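Local coordinates for response regulator aspartate phosphatase I (Bacillus subtilis subsp. subtilis, PDB 4I1A), which dephosphorylates the sporulation phosphotransferase Spo0F and, by inactivating the repressor ImmR, activates gene expression, excision and transfer of the mobile element ICEBs1, at residues Y112-R115 with R116-L119; S197-Y200 with E201-L204; D298-Y301 with S302-K306; F325-L328 with A329-M333. All coordinates share one frame; numbering follows the deposited sequence.

Contact 1. Residues Y112-R115 with R116-L119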
loop_
_atom_site.group_PDB
_atom_site.type_symbol
_atom_site.label_atom_id
_atom_site.label_comp_id
_atom_site.label_asym_id
_atom_site.label_seq_id
_atom_site.Cartn_x
_atom_site.Cartn_y
_atom_site.Cartn_z
ATOM N N TYR A 112 3.578 15.490 -16.573
ATOM C CA TYR A 112 4.599 15.053 -17.510
ATOM C C TYR A 112 5.864 14.646 -16.767
ATOM O O TYR A 112 6.359 13.530 -16.935
ATOM C CB TYR A 112 4.886 16.189 -18.494
ATOM C CG TYR A 112 6.137 16.051 -19.323
ATOM C CD1 TYR A 112 6.233 15.083 -20.311
ATOM C CD2 TYR A 112 7.207 16.922 -19.150
ATOM C CE1 TYR A 112 7.370 14.967 -21.090
ATOM C CE2 TYR A 112 8.350 16.815 -19.924
ATOM C CZ TYR A 112 8.426 15.835 -20.893
ATOM O OH TYR A 112 9.557 15.716 -21.673
ATOM N N GLU A 113 6.374 15.547 -15.932
ATOM C CA GLU A 113 7.593 15.270 -15.178
ATOM C C GLU A 113 7.402 14.156 -14.154
ATOM O O GLU A 113 8.351 13.456 -13.803
ATOM C CB GLU A 113 8.110 16.535 -14.486
ATOM C CG GLU A 113 8.504 17.653 -15.435
ATOM C CD GLU A 113 9.836 17.415 -16.123
ATOM O OE1 GLU A 113 10.668 18.347 -16.125
ATOM O OE2 GLU A 113 10.053 16.314 -16.670
ATOM N N PHE A 114 6.175 14.000 -13.669
ATOM C CA PHE A 114 5.895 12.933 -12.724
ATOM C C PHE A 114 6.006 11.587 -13.435
ATOM O O PHE A 114 6.489 10.607 -12.864
ATOM C CB PHE A 114 4.515 13.104 -12.084
ATOM C CG PHE A 114 4.197 12.050 -11.063
ATOM C CD1 PHE A 114 4.849 12.030 -9.837
ATOM C CD2 PHE A 114 3.266 11.062 -11.335
ATOM C CE1 PHE A 114 4.572 11.049 -8.893
ATOM C CE2 PHE A 114 2.982 10.075 -10.396
ATOM C CZ PHE A 114 3.636 10.072 -9.170
ATOM N N ARG A 115 5.564 11.558 -14.690
ATOM C CA ARG A 115 5.651 10.365 -15.524
ATOM C C ARG A 115 7.094 9.883 -15.654
ATOM O O ARG A 115 7.385 8.703 -15.452
ATOM C CB ARG A 115 5.050 10.633 -16.908
ATOM C CG ARG A 115 5.196 9.478 -17.883
ATOM C CD ARG A 115 4.446 8.245 -17.402
ATOM N NE ARG A 115 4.805 7.063 -18.177
ATOM C CZ ARG A 115 5.759 6.205 -17.830
ATOM N NH1 ARG A 115 6.449 6.392 -16.710
ATOM N NH2 ARG A 115 6.023 5.157 -18.599
ATOM N N ARG A 116 8.001 10.801 -15.972
ATOM C CA ARG A 116 9.417 10.465 -16.054
ATOM C C ARG A 116 10.063 10.479 -14.673
ATOM O O ARG A 116 11.280 10.351 -14.545
ATOM C CB ARG A 116 10.148 11.417 -17.000
ATOM C CG ARG A 116 9.352 12.659 -17.377
ATOM C CD ARG A 116 10.014 13.414 -18.524
ATOM N NE ARG A 116 11.359 13.873 -18.180
ATOM C CZ ARG A 116 12.211 14.415 -19.047
ATOM N NH1 ARG A 116 11.864 14.566 -20.320
ATOM N NH2 ARG A 116 13.415 14.801 -18.646
ATOM N N LYS A 117 9.229 10.643 -13.648
ATOM C CA LYS A 117 9.649 10.566 -12.245
ATOM C C LYS A 117 10.691 11.606 -11.841
ATOM O O LYS A 117 11.467 11.395 -10.906
ATOM C CB LYS A 117 10.107 9.147 -11.885
ATOM C CG LYS A 117 8.975 8.128 -11.903
ATOM C CD LYS A 117 7.951 8.435 -10.818
ATOM C CE LYS A 117 6.634 7.719 -11.075
ATOM N NZ LYS A 117 6.006 8.160 -12.353
ATOM N N GLU A 118 10.702 12.728 -12.551
ATOM C CA GLU A 118 11.442 13.896 -12.094
ATOM C C GLU A 118 10.576 14.638 -11.074
ATOM O O GLU A 118 9.862 15.583 -11.411
ATOM C CB GLU A 118 11.808 14.799 -13.274
ATOM C CG GLU A 118 12.781 14.159 -14.250
ATOM C CD GLU A 118 14.093 13.771 -13.593
ATOM O OE1 GLU A 118 14.406 12.562 -13.555
ATOM O OE2 GLU A 118 14.813 14.677 -13.119
ATOM N N LEU A 119 10.644 14.187 -9.824
ATOM C CA LEU A 119 9.712 14.616 -8.785
ATOM C C LEU A 119 9.835 16.092 -8.411
ATOM O O LEU A 119 8.823 16.768 -8.163
ATOM C CB LEU A 119 9.876 13.736 -7.544
ATOM C CG LEU A 119 9.703 12.247 -7.849
ATOM C CD1 LEU A 119 10.052 11.382 -6.643
ATOM C CD2 LEU A 119 8.284 11.970 -8.337
#

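Contact 2. Residues S197-Y200 with E201-L204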
loop_
_atom_site.group_PDB
_atom_site.type_symbol
_atom_site.label_atom_id
_atom_site.label_comp_id
_atom_site.label_asym_id
_atom_site.label_seq_id
_atom_site.Cartn_x
_atom_site.Cartn_y
_atom_site.Cartn_z
ATOM N N SER A 197 1.632 7.107 8.666
ATOM C CA SER A 197 1.770 7.680 10.000
ATOM C C SER A 197 1.388 6.677 11.086
ATOM O O SER A 197 1.251 7.055 12.252
ATOM C CB SER A 197 0.876 8.918 10.168
ATOM O OG SER A 197 1.151 9.904 9.203
ATOM N N LEU A 198 1.178 5.421 10.696
ATOM C CA LEU A 198 0.755 4.358 11.617
ATOM C C LEU A 198 -0.571 4.656 12.309
ATOM O O LEU A 198 -0.831 4.167 13.415
ATOM C CB LEU A 198 1.829 4.076 12.671
ATOM C CG LEU A 198 3.268 3.901 12.189
ATOM C CD1 LEU A 198 4.124 3.455 13.353
ATOM C CD2 LEU A 198 3.367 2.928 11.018
ATOM N N GLU A 199 -1.402 5.472 11.668
ATOM C CA GLU A 199 -2.746 5.741 12.173
ATOM C C GLU A 199 -3.733 4.761 11.545
ATOM O O GLU A 199 -4.616 5.159 10.782
ATOM C CB GLU A 199 -3.152 7.176 11.854
ATOM C CG GLU A 199 -2.388 8.229 12.636
ATOM C CD GLU A 199 -2.816 8.297 14.100
ATOM O OE1 GLU A 199 -2.109 8.944 14.904
ATOM O OE2 GLU A 199 -3.864 7.712 14.447
ATOM N N TYR A 200 -3.584 3.481 11.876
ATOM C CA TYR A 200 -4.332 2.426 11.202
ATOM C C TYR A 200 -5.824 2.442 11.493
ATOM O O TYR A 200 -6.633 2.046 10.654
ATOM C CB TYR A 200 -3.716 1.049 11.493
ATOM C CG TYR A 200 -2.378 0.845 10.796
ATOM C CD1 TYR A 200 -2.321 0.501 9.450
ATOM C CD2 TYR A 200 -1.178 1.006 11.482
ATOM C CE1 TYR A 200 -1.106 0.320 8.806
ATOM C CE2 TYR A 200 0.045 0.828 10.846
ATOM C CZ TYR A 200 0.077 0.479 9.510
ATOM O OH TYR A 200 1.291 0.290 8.869
ATOM N N GLU A 201 -6.189 2.916 12.674
ATOM C CA GLU A 201 -7.594 3.029 13.038
ATOM C C GLU A 201 -8.285 4.098 12.185
ATOM O O GLU A 201 -9.422 3.926 11.738
ATOM C CB GLU A 201 -7.710 3.372 14.524
ATOM C CG GLU A 201 -8.859 2.692 15.237
ATOM C CD GLU A 201 -8.529 2.399 16.686
ATOM O OE1 GLU A 201 -7.406 1.906 16.943
ATOM O OE2 GLU A 201 -9.382 2.670 17.563
ATOM N N ARG A 202 -7.591 5.208 11.959
ATOM C CA ARG A 202 -8.156 6.309 11.188
ATOM C C ARG A 202 -8.222 5.960 9.705
ATOM O O ARG A 202 -9.173 6.338 9.002
ATOM C CB ARG A 202 -7.358 7.592 11.422
ATOM C CG ARG A 202 -7.499 8.146 12.834
ATOM C CD ARG A 202 -6.631 9.381 13.025
ATOM N NE ARG A 202 -6.685 9.909 14.385
ATOM C CZ ARG A 202 -7.505 10.883 14.774
ATOM N NH1 ARG A 202 -8.348 11.430 13.902
ATOM N NH2 ARG A 202 -7.482 11.314 16.032
ATOM N N ALA A 203 -7.210 5.223 9.253
ATOM C CA ALA A 203 -7.143 4.735 7.881
ATOM C C ALA A 203 -8.251 3.711 7.598
ATOM O O ALA A 203 -8.835 3.698 6.515
ATOM C CB ALA A 203 -5.776 4.147 7.595
ATOM N N LEU A 204 -8.552 2.866 8.578
ATOM C CA LEU A 204 -9.680 1.951 8.455
ATOM C C LEU A 204 -11.013 2.699 8.280
ATOM O O LEU A 204 -11.868 2.283 7.491
ATOM C CB LEU A 204 -9.747 1.005 9.661
ATOM C CG LEU A 204 -10.955 0.062 9.656
ATOM C CD1 LEU A 204 -10.824 -1.003 8.560
ATOM C CD2 LEU A 204 -11.183 -0.568 11.022
#

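Contact 3. Residues D298-Y301 with S302-K306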
loop_
_atom_site.group_PDB
_atom_site.type_symbol
_atom_site.label_atom_id
_atom_site.label_comp_id
_atom_site.label_asym_id
_atom_site.label_seq_id
_atom_site.Cartn_x
_atom_site.Cartn_y
_atom_site.Cartn_z
ATOM N N ASP A 298 6.532 -11.973 -10.643
ATOM C CA ASP A 298 6.497 -11.036 -9.544
ATOM C C ASP A 298 7.612 -11.395 -8.567
ATOM O O ASP A 298 7.376 -12.040 -7.548
ATOM C CB ASP A 298 5.130 -11.087 -8.862
ATOM C CG ASP A 298 4.792 -9.797 -8.149
ATOM O OD1 ASP A 298 5.706 -9.197 -7.528
ATOM O OD2 ASP A 298 3.613 -9.379 -8.223
ATOM N N LYS A 299 8.828 -10.967 -8.889
ATOM C CA LYS A 299 10.007 -11.318 -8.103
ATOM C C LYS A 299 9.916 -10.786 -6.675
ATOM O O LYS A 299 10.451 -11.391 -5.741
ATOM C CB LYS A 299 11.262 -10.806 -8.800
ATOM C CG LYS A 299 11.018 -10.427 -10.251
ATOM C CD LYS A 299 11.468 -9.004 -10.564
ATOM C CE LYS A 299 12.884 -8.972 -11.134
ATOM N NZ LYS A 299 13.368 -7.579 -11.373
ATOM N N GLU A 300 9.208 -9.674 -6.495
ATOM C CA GLU A 300 9.045 -9.101 -5.159
ATOM C C GLU A 300 8.216 -9.994 -4.229
ATOM O O GLU A 300 8.600 -10.224 -3.082
ATOM C CB GLU A 300 8.435 -7.695 -5.226
ATOM C CG GLU A 300 7.882 -7.187 -3.902
ATOM C CD GLU A 300 6.856 -6.074 -4.078
ATOM O OE1 GLU A 300 6.282 -5.611 -3.061
ATOM O OE2 GLU A 300 6.631 -5.659 -5.236
ATOM N N TYR A 301 7.074 -10.487 -4.702
ATOM C CA TYR A 301 6.246 -11.304 -3.826
ATOM C C TYR A 301 6.801 -12.721 -3.713
ATOM O O TYR A 301 6.610 -13.407 -2.701
ATOM C CB TYR A 301 4.767 -11.247 -4.219
ATOM C CG TYR A 301 4.120 -10.044 -3.584
ATOM C CD1 TYR A 301 3.664 -10.089 -2.271
ATOM C CD2 TYR A 301 4.037 -8.838 -4.264
ATOM C CE1 TYR A 301 3.110 -8.979 -1.670
ATOM C CE2 TYR A 301 3.491 -7.724 -3.674
ATOM C CZ TYR A 301 3.025 -7.797 -2.382
ATOM O OH TYR A 301 2.476 -6.677 -1.808
ATOM N N SER A 302 7.533 -13.128 -4.742
ATOM C CA SER A 302 8.260 -14.390 -4.711
ATOM C C SER A 302 9.247 -14.394 -3.539
ATOM O O SER A 302 9.305 -15.346 -2.773
ATOM C CB SER A 302 8.971 -14.617 -6.044
ATOM O OG SER A 302 9.778 -15.774 -5.997
ATOM N N ALA A 303 9.992 -13.305 -3.380
ATOM C CA ALA A 303 10.876 -13.148 -2.229
ATOM C C ALA A 303 10.075 -13.048 -0.925
ATOM O O ALA A 303 10.459 -13.607 0.112
ATOM C CB ALA A 303 11.780 -11.931 -2.409
ATOM N N LYS A 304 8.946 -12.356 -0.973
ATOM C CA LYS A 304 8.141 -12.226 0.227
ATOM C C LYS A 304 7.521 -13.554 0.676
ATOM O O LYS A 304 7.523 -13.862 1.872
ATOM C CB LYS A 304 7.094 -11.113 0.069
ATOM C CG LYS A 304 7.714 -9.709 0.097
ATOM C CD LYS A 304 6.732 -8.627 -0.344
ATOM C CE LYS A 304 7.339 -7.243 -0.088
ATOM N NZ LYS A 304 6.607 -6.141 -0.766
ATOM N N PHE A 305 6.992 -14.338 -0.267
ATOM C CA PHE A 305 6.526 -15.695 0.073
ATOM C C PHE A 305 7.644 -16.559 0.667
ATOM O O PHE A 305 7.410 -17.326 1.601
ATOM C CB PHE A 305 5.856 -16.390 -1.116
ATOM C CG PHE A 305 4.431 -15.966 -1.326
ATOM C CD1 PHE A 305 3.438 -16.356 -0.431
ATOM C CD2 PHE A 305 4.082 -15.143 -2.392
ATOM C CE1 PHE A 305 2.114 -15.948 -0.608
ATOM C CE2 PHE A 305 2.758 -14.735 -2.576
ATOM C CZ PHE A 305 1.777 -15.144 -1.688
ATOM N N LYS A 306 8.870 -16.374 0.179
ATOM C CA LYS A 306 10.025 -17.078 0.749
ATOM C C LYS A 306 10.276 -16.757 2.228
ATOM O O LYS A 306 10.784 -17.603 2.974
ATOM C CB LYS A 306 11.299 -16.859 -0.080
ATOM C CG LYS A 306 11.210 -17.377 -1.518
ATOM C CD LYS A 306 10.512 -18.748 -1.602
ATOM C CE LYS A 306 9.859 -18.995 -2.980
ATOM N NZ LYS A 306 8.783 -17.991 -3.323
#

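Contact 4. Residues F325-L328 with A329-M333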
loop_
_atom_site.group_PDB
_atom_site.type_symbol
_atom_site.label_atom_id
_atom_site.label_comp_id
_atom_site.label_asym_id
_atom_site.label_seq_id
_atom_site.Cartn_x
_atom_site.Cartn_y
_atom_site.Cartn_z
ATOM N N PHE A 325 15.537 -11.358 2.008
ATOM C CA PHE A 325 15.915 -9.989 2.393
ATOM C C PHE A 325 17.064 -9.461 1.556
ATOM O O PHE A 325 17.118 -8.278 1.245
ATOM C CB PHE A 325 16.250 -9.866 3.901
ATOM C CG PHE A 325 15.024 -9.738 4.775
ATOM C CD1 PHE A 325 14.236 -8.601 4.720
ATOM C CD2 PHE A 325 14.645 -10.760 5.626
ATOM C CE1 PHE A 325 13.098 -8.482 5.504
ATOM C CE2 PHE A 325 13.513 -10.647 6.413
ATOM C CZ PHE A 325 12.737 -9.509 6.350
ATOM N N SER A 326 17.987 -10.341 1.199
ATOM C CA SER A 326 19.032 -9.978 0.257
ATOM C C SER A 326 18.397 -9.528 -1.054
ATOM O O SER A 326 18.790 -8.509 -1.614
ATOM C CB SER A 326 19.969 -11.162 -0.018
ATOM O OG SER A 326 20.801 -11.446 1.088
ATOM N N TYR A 327 17.413 -10.280 -1.547
ATOM C CA TYR A 327 16.828 -9.920 -2.833
ATOM C C TYR A 327 16.163 -8.555 -2.741
ATOM O O TYR A 327 16.390 -7.685 -3.587
ATOM C CB TYR A 327 15.825 -10.954 -3.372
ATOM C CG TYR A 327 15.167 -10.417 -4.626
ATOM C CD1 TYR A 327 15.796 -10.534 -5.869
ATOM C CD2 TYR A 327 13.951 -9.732 -4.564
ATOM C CE1 TYR A 327 15.217 -10.013 -7.018
ATOM C CE2 TYR A 327 13.365 -9.209 -5.707
ATOM C CZ TYR A 327 13.998 -9.349 -6.926
ATOM O OH TYR A 327 13.410 -8.811 -8.047
ATOM N N LEU A 328 15.342 -8.385 -1.709
ATOM C CA LEU A 328 14.614 -7.134 -1.498
ATOM C C LEU A 328 15.560 -5.946 -1.352
ATOM O O LEU A 328 15.386 -4.924 -2.017
ATOM C CB LEU A 328 13.708 -7.245 -0.279
ATOM C CG LEU A 328 12.508 -8.171 -0.477
ATOM C CD1 LEU A 328 11.729 -8.366 0.822
ATOM C CD2 LEU A 328 11.605 -7.638 -1.594
ATOM N N ALA A 329 16.566 -6.096 -0.497
ATOM C CA ALA A 329 17.571 -5.056 -0.293
ATOM C C ALA A 329 18.306 -4.710 -1.587
ATOM O O ALA A 329 18.591 -3.544 -1.849
ATOM C CB ALA A 329 18.568 -5.468 0.800
ATOM N N SER A 330 18.610 -5.715 -2.400
ATOM C CA SER A 330 19.330 -5.457 -3.648
ATOM C C SER A 330 18.460 -4.646 -4.601
ATOM O O SER A 330 18.968 -3.947 -5.471
ATOM C CB SER A 330 19.754 -6.761 -4.322
ATOM O OG SER A 330 18.643 -7.375 -4.948
ATOM N N ARG A 331 17.146 -4.737 -4.424
ATOM C CA ARG A 331 16.209 -4.004 -5.269
ATOM C C ARG A 331 15.859 -2.636 -4.687
ATOM O O ARG A 331 14.949 -1.964 -5.181
ATOM C CB ARG A 331 14.924 -4.818 -5.487
ATOM C CG ARG A 331 15.082 -6.063 -6.379
ATOM C CD ARG A 331 15.805 -5.753 -7.672
ATOM N NE ARG A 331 15.604 -6.783 -8.696
ATOM C CZ ARG A 331 16.525 -7.664 -9.085
ATOM N NH1 ARG A 331 17.733 -7.658 -8.539
ATOM N NH2 ARG A 331 16.236 -8.554 -10.026
ATOM N N LYS A 332 16.579 -2.239 -3.634
ATOM C CA LYS A 332 16.344 -0.969 -2.941
ATOM C C LYS A 332 14.953 -0.858 -2.316
ATOM O O LYS A 332 14.421 0.240 -2.174
ATOM C CB LYS A 332 16.561 0.229 -3.868
ATOM C CG LYS A 332 17.772 0.139 -4.774
ATOM C CD LYS A 332 19.023 -0.272 -4.033
ATOM C CE LYS A 332 20.193 -0.303 -4.998
ATOM N NZ LYS A 332 21.414 -0.863 -4.374
ATOM N N MET A 333 14.361 -1.988 -1.951
ATOM C CA MET A 333 13.050 -1.984 -1.301
ATOM C C MET A 333 13.188 -1.981 0.233
ATOM O O MET A 333 12.812 -2.924 0.935
ATOM C CB MET A 333 12.220 -3.163 -1.808
ATOM C CG MET A 333 12.263 -3.286 -3.330
ATOM S SD MET A 333 11.254 -4.641 -3.976
ATOM C CE MET A 333 9.616 -3.967 -3.694
#

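Contact 1. Residues Y112-R115 with R116-L119
Phe114 and Lys117 make the compact side of this helix end. The ammonium NZ of Lys117 sits over one face of the Phe114 ring, 4.2 Å from its centroid, as a cation-pi contact. The same NZ donates to the backbone O of Phe114, a bond modelled at 2.5 Å, a doubtful length. Folds at chi2 and chi4 turn the lysine chain back over the last turn, where carbonyls run out of amide donors. Lys117, with positive phi, is the C-prime residue of a Schellman motif: Glu118 N returns to Glu113 O at 2.8 Å, and Lys117 N bonds weakly to Phe114 O. Leu119 CD2 adds an apolar touch 3.7 Å from Phe114 CD1.

The solvent side is looser. Arginine's length suits it: Arg116 rests CD on a face of the exposed Tyr112 ring, 4.0 Å from the centroid, while its charge meets Glu113. NH1 bonds only weakly to Tyr112 OH, and Glu113 OE2, 3.2 Å from Arg116 NE, lies above the guanidinium, so charge alone holds this salt bridge.

The turn joins helices 102-115 and 119-129. Phe114 packs on Ala122 of the latter and meets Tyr151 and Val152 of helix 139-155, where Lys117 and Leu119 also touch Tyr155.

Contact 2. Residues S197-Y200 with E201-L204
Glu199 O is gripped by two amides, a sound bond from Ala203 N at 3.0 Å and a weak one from Arg202 N at 3.2 Å. Glu199 is the N-cap of helix 200-215, within a predicted tetratricopeptide repeat, and these bonds start the helix. Just before it, Leu198, with positive phi, is the C-prime residue of the Schellman motif that ends helix 180-196, so one helix closes and the next opens within a few residues. Tyr200 O then takes Leu204 N at 2.9 Å, carrying the helical pattern onward.

Ala203 is buried, and its methyl is small enough to lie close against Leu194 and Ile195 of helix 180-196. Leu204 reaches the other way along the repeat array, to Ile230, Cys233 and Tyr234 of helix 220-236, and the Tyr200 side chain touches Ile195 and Glu236.

Toward solvent, the charged ends of Glu199 and Arg202 meet. Arg202 is extended from CG to NE, whereas Glu199 bends at chi2 (-73°), and the two chains lie side by side. Their carboxylate and guanidinium planes stand 76° apart, and Glu199 OE2 lies at the guanidinium edge, in its plane, 3.6 Å from Arg202 NE in a long salt bridge.

Contact 3. Residues D298-Y301 with S302-K306
The Tyr301 ring carries the aliphatic chain of Lys304 on one face and has Asp298 OD1 at its edge, in the ring plane. Lys304 CD is 4.1 Å from the ring centroid, a CH-pi contact, and the chain runs on so that NZ stands over the same face at 4.7 Å, within cation-pi range. An extended lysine suits this place: straight beyond CG, it runs over the ring face and keeps its charge above that face, within reach of Glu300, whose CG lies anti to the backbone N (chi1 164°) and whose chain is also extended. The salt bridge from Lys304 NZ to Glu300 OE1 is modelled at 2.4 Å, so short that its exact length is doubtful.

The setting is the first turns of helix 299-313, in a predicted tetratricopeptide repeat. Asp298 is the N-cap: its short carboxylate can accept, weakly and through OD1, from Tyr301 N, a first-turn amide with no preceding helical carbonyl to bond. Phe305 N reaches Tyr301 O at 2.6 Å in an almost straight bond (174°), while its ring meets Phe267 of helix 261-275 edge-to-face. Ser302 O is gripped from opposite faces of its plane by the backbone N and the NZ of Lys306.

Lys304 NZ also bridges to Asp336 of helix 334-351. Two carboxylates and an electron-rich ring face around one buried lysine would be expected to keep it protonated.

Contact 4. Residues F325-L328 with A329-M333
A Schellman motif closes helix 318-330, with Lys332, of positive phi, as its C-prime residue. Its long bond runs from Met333 N to Leu328 O at 3.1 Å. Leu328 O also takes Arg331 N, at 3.0 Å and well above the carbonyl plane, off the lone pairs; the amide of Met333 comes from the opposite face.

Outside the backbone, Tyr327 and Arg331 carry the contact. Arg331 CG packs over one face of the tyrosine ring, 3.9 Å from its centroid. The bend at chi2 (-49°) then folds the chain back, so that Tyr327 CE1 lies 3.4 Å above the centre of the guanidinium. Ring and guanidinium are inclined by 53°, neither stacked nor perpendicular. Ser330 turns its OG between the backbone N and the carbonyl carbon (chi1 76°), from where it donates to Tyr327 O at 2.7 Å; a short hydroxyl is well suited to such a bond at a helix end.

Inward, buried Leu328 meets Met333, CD2 to SD 3.8 Å, and packs on Val337 of helix 334-351. Tyr327 leans on helix 299-313.

Arg331 has the like-charged Lys299 close by. The carbonyl-rich C-terminal end of the helix may offset part of that repulsion.

The four contacts come in series along an all-helical chain, each where a helix begins or ends. Contact 1 is the turn between helices 102-115 and 119-129, its centre about 29 Å from that of contact 2 and about 28 Å from that of contact 3. Contact 2 opens helix 200-215. Contacts 2 and 3 lie on opposite sides of the chain's centre, their centres about 26 Å apart. Contacts 3 and 4 alone touch, with centres about 11 Å apart: they belong to successive helices, 299-313 and 318-330, and Ala303 CB packs 3.8 Å from Tyr327 CD2. Short turns and caps repeated like this let helices stack side by side into the tetratricopeptide array that forms the large C-terminal domain.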